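Cellulose 1,4-beta-cellobiosidase (Thermobifida fusca, PDB 4JJJ) probably hydrolyses cellulose to release cellobiose, this chain being the glycoside hydrolase family 48 catalytic part of a longer protein. Local coordinates at residues N413-G416 with F417-W420. The protein carries 1 engineered substitution. Residues are numbered along the deposited sequence; the frame is centred on the assembly and turned at random.
With BGC (beta-D-glucopyranose), chain B; BGC (beta-D-glucopyranose), chain C.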
ATOM      1  N   ASN A 413       2.837   3.904 -13.327  1.00  5.23           N
ATOM      2  CA  ASN A 413       1.986   4.204 -14.479  1.00  5.64           C
ATOM      3  C   ASN A 413       0.521   4.505 -14.046  1.00  6.21           C
ATOM      4  O   ASN A 413      -0.257   5.073 -14.777  1.00  7.61           O
ATOM      5  CB  ASN A 413       2.066   3.054 -15.423  1.00  6.31           C
ATOM      6  CG  ASN A 413       3.381   3.021 -16.204  1.00  6.68           C
ATOM      7  OD1 ASN A 413       4.342   3.734 -15.909  1.00  6.84           O
ATOM      8  ND2 ASN A 413       3.430   2.136 -17.206  1.00  7.67           N
ATOM      9  N   TRP A 414       0.108   4.034 -12.860  1.00  5.75           N
ATOM     10  CA  TRP A 414      -1.309   4.326 -12.383  1.00  5.41           C
ATOM     11  C   TRP A 414      -1.446   5.689 -11.845  1.00  5.45           C
ATOM     12  O   TRP A 414      -0.731   6.063 -10.888  1.00  5.52           O
ATOM     13  CB  TRP A 414      -1.587   3.322 -11.289  1.00  5.24           C
ATOM     14  CG  TRP A 414      -3.010   3.429 -10.793  1.00  5.24           C
ATOM     15  CD1 TRP A 414      -4.156   3.474 -11.570  1.00  5.84           C
ATOM     16  CD2 TRP A 414      -3.439   3.400  -9.422  1.00  5.32           C
ATOM     17  NE1 TRP A 414      -5.256   3.566 -10.765  1.00  5.62           N
ATOM     18  CE2 TRP A 414      -4.855   3.515  -9.441  1.00  5.21           C
ATOM     19  CE3 TRP A 414      -2.773   3.413  -8.207  1.00  5.25           C
ATOM     20  CZ2 TRP A 414      -5.578   3.531  -8.258  1.00  5.49           C
ATOM     21  CZ3 TRP A 414      -3.481   3.429  -7.066  1.00  5.56           C
ATOM     22  CH2 TRP A 414      -4.884   3.502  -7.084  1.00  5.11           C
ATOM     23  N   PHE A 415      -2.341   6.474 -12.449  1.00  5.32           N
ATOM     24  CA  PHE A 415      -2.651   7.817 -11.972  1.00  5.32           C
ATOM     25  C   PHE A 415      -3.150   7.871 -10.541  1.00  5.15           C
ATOM     26  O   PHE A 415      -2.981   8.930  -9.932  1.00  6.02           O
ATOM     27  CB  PHE A 415      -3.606   8.530 -12.904  1.00  5.76           C
ATOM     28  CG  PHE A 415      -3.960   9.917 -12.520  1.00  5.89           C
ATOM     29  CD1 PHE A 415      -3.136  11.017 -12.817  1.00  6.60           C
ATOM     30  CD2 PHE A 415      -5.125  10.155 -11.858  1.00  6.67           C
ATOM     31  CE1 PHE A 415      -3.476  12.312 -12.494  1.00  6.49           C
ATOM     32  CE2 PHE A 415      -5.485  11.437 -11.498  1.00  6.15           C
ATOM     33  CZ  PHE A 415      -4.665  12.530 -11.845  1.00  6.14           C
ATOM     34  N   GLY A 416      -3.679   6.791 -10.052  1.00  5.14           N
ATOM     35  CA  GLY A 416      -4.136   6.777  -8.654  1.00  5.12           C
ATOM     36  C   GLY A 416      -3.068   7.207  -7.683  1.00  4.91           C
ATOM     37  O   GLY A 416      -3.357   7.872  -6.685  1.00  4.93           O
ATOM     38  N   PHE A 417      -1.800   6.848  -7.904  1.00  4.92           N
ATOM     39  CA  PHE A 417      -0.810   7.219  -6.935  1.00  4.89           C
ATOM     40  C   PHE A 417      -0.559   8.716  -6.921  1.00  4.58           C
ATOM     41  O   PHE A 417      -0.171   9.295  -5.920  1.00  4.59           O
ATOM     42  CB  PHE A 417       0.489   6.487  -7.252  1.00  5.01           C
ATOM     43  CG  PHE A 417       0.588   5.086  -6.758  1.00  5.29           C
ATOM     44  CD1 PHE A 417       0.304   4.762  -5.433  1.00  5.58           C
ATOM     45  CD2 PHE A 417       0.883   4.089  -7.639  1.00  5.94           C
ATOM     46  CE1 PHE A 417       0.447   3.427  -4.970  1.00  5.76           C
ATOM     47  CE2 PHE A 417       0.989   2.805  -7.191  1.00  5.87           C
ATOM     48  CZ  PHE A 417       0.784   2.483  -5.877  1.00  5.90           C
ATOM     49  N   GLN A 418      -0.816   9.386  -8.060  1.00  4.09           N
ATOM     50  CA  GLN A 418      -0.688  10.860  -8.139  1.00  4.23           C
ATOM     51  C   GLN A 418      -1.607  11.515  -7.131  1.00  3.97           C
ATOM     52  O   GLN A 418      -1.180  12.348  -6.317  1.00  4.19           O
ATOM     53  CB  GLN A 418      -1.064  11.444  -9.474  1.00  4.65           C
ATOM     54  CG  GLN A 418      -0.191  11.043 -10.662  1.00  4.63           C
ATOM     55  CD  GLN A 418       1.188  11.522 -10.523  1.00  4.91           C
ATOM     56  OE1 GLN A 418       1.448  12.772 -10.321  1.00  5.56           O
ATOM     57  NE2 GLN A 418       2.156  10.603 -10.595  1.00  4.50           N
ATOM     58  N   VAL A 419      -2.891  11.085  -7.115  1.00  4.03           N
ATOM     59  CA  VAL A 419      -3.908  11.672  -6.208  1.00  4.56           C
ATOM     60  C   VAL A 419      -3.758  11.183  -4.810  1.00  4.38           C
ATOM     61  O   VAL A 419      -4.044  11.951  -3.858  1.00  4.93           O
ATOM     62  CB  VAL A 419      -5.301  11.565  -6.805  1.00  4.74           C
ATOM     63  CG1 VAL A 419      -5.460  12.487  -8.004  1.00  5.49           C
ATOM     64  CG2 VAL A 419      -5.695  10.157  -7.183  1.00  4.97           C
ATOM     65  N   TRP A 420      -3.375   9.966  -4.583  1.00  4.41           N
ATOM     66  CA  TRP A 420      -3.185   9.511  -3.196  1.00  4.40           C
ATOM     67  C   TRP A 420      -2.090  10.362  -2.503  1.00  4.88           C
ATOM     68  O   TRP A 420      -2.262  10.850  -1.350  1.00  4.40           O
ATOM     69  CB  TRP A 420      -2.900   8.067  -3.120  1.00  4.45           C
ATOM     70  CG  TRP A 420      -4.050   7.169  -3.233  1.00  4.58           C
ATOM     71  CD1 TRP A 420      -5.355   7.487  -3.204  1.00  4.71           C
ATOM     72  CD2 TRP A 420      -3.991   5.726  -3.229  1.00  5.11           C
ATOM     73  NE1 TRP A 420      -6.106   6.356  -3.259  1.00  4.80           N
ATOM     74  CE2 TRP A 420      -5.303   5.256  -3.235  1.00  4.61           C
ATOM     75  CE3 TRP A 420      -2.929   4.819  -3.204  1.00  4.94           C
ATOM     76  CZ2 TRP A 420      -5.609   3.912  -3.197  1.00  5.16           C
ATOM     77  CZ3 TRP A 420      -3.221   3.449  -3.167  1.00  5.12           C
ATOM     78  CH2 TRP A 420      -4.539   3.014  -3.157  1.00  5.16           C
TER
HETATM   79  C2  BGC B   1      -5.430   0.122 -11.556  0.50  5.92           C
HETATM   80  C3  BGC B   1      -5.175  -0.666 -10.276  0.50  5.25           C
HETATM   81  C4  BGC B   1      -6.208  -0.293  -9.192  0.50  4.54           C
HETATM   82  C5  BGC B   1      -7.673  -0.244  -9.667  0.50  4.76           C
HETATM   83  C6  BGC B   1      -8.611   0.447  -8.674  0.50  4.76           C
HETATM   84  C1  BGC B   1      -6.885   0.060 -11.954  0.50  6.37           C
HETATM   85  O1  BGC B   1      -7.029   0.907 -13.141  0.50  9.23           O
HETATM   86  O2  BGC B   1      -4.546  -0.498 -12.548  0.50  5.66           O
HETATM   87  O3  BGC B   1      -3.850  -0.435  -9.789  0.50  5.82           O
HETATM   88  O4  BGC B   1      -6.165  -1.192  -8.082  0.50  3.63           O
HETATM   89  O5  BGC B   1      -7.766   0.490 -10.888  0.50  5.70           O
HETATM   90  O6  BGC B   1      -8.322   1.811  -8.503  0.50  4.84           O
HETATM   91  C2  BGC C   2      -5.933  -1.550  -5.761  0.50  2.90           C
HETATM   92  C3  BGC C   2      -5.284  -1.071  -4.465  0.50  2.77           C
HETATM   93  C4  BGC C   2      -3.766  -0.803  -4.688  0.50  2.76           C
HETATM   94  C5  BGC C   2      -3.503   0.042  -5.959  0.50  2.74           C
HETATM   95  C6  BGC C   2      -2.022   0.127  -6.243  0.50  2.74           C
HETATM   96  C1  BGC C   2      -5.638  -0.617  -6.920  0.50  3.11           C
HETATM   97  O2  BGC C   2      -7.344  -1.601  -5.598  0.50  2.92           O
HETATM   98  O3  BGC C   2      -5.523  -2.086  -3.460  0.50  2.86           O
HETATM   99  O4  BGC C   2      -3.247  -0.148  -3.513  0.50  2.67           O
HETATM  100  O5  BGC C   2      -4.204  -0.565  -7.052  0.50  2.90           O
HETATM  101  O6  BGC C   2      -1.460  -1.162  -6.398  0.50  2.72           O
HETATM  102  O   HOH W   1       1.336   7.907 -10.537  1.00  5.14           O
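The edge of the Trp414 indole fits the corner between the upright rings of Phe417 and Trp420: Trp414 CE3 meets the face of Phe417 at Phe417 CD2 (3.8 Å, planes at 79°), and Trp414 CZ3 meets the face of Trp420 at Trp420 CZ3 (3.9 Å, planes at 89°), both T-shaped. One indole face rests on Gly416, whose CA stands 3.3 Å above the plane over its centre, with Phe417 N offset toward the rim. The opposite face carries sugar, Trp414 NE1 lying 3.5 Å from C2 of the chain B glucose and Trp414 CZ3 3.6 Å from C5 of the chain C glucose. A chi1 of -176° sets Trp414 CG beside its own carbonyl carbon, which carries the indole over Gly416. A leucine in its place would probably leave the two sugars without their flat platform and the corner between Phe417 and Trp420 unfilled. Behind, Phe415 takes Gln418 CB over its face, a CH-pi contact, while Phe415 CE2 touches Val419 CG1 at 3.6 Å. A water links Trp414 O to Gln418 NE2; Gln418 OE1 accepts from Ile373 N and Trp444 NE1. Gly416 O accepts Trp420 N at 3.0 Å. Trp414, Phe417 and Trp420 line the glycan pocket where helix 416-432 begins, with Val419 against helix 499-516, Phe415 on Pro466 of strand 465-473, and Trp420 beside Glu51, the predicted proton donor, on helix 50-67.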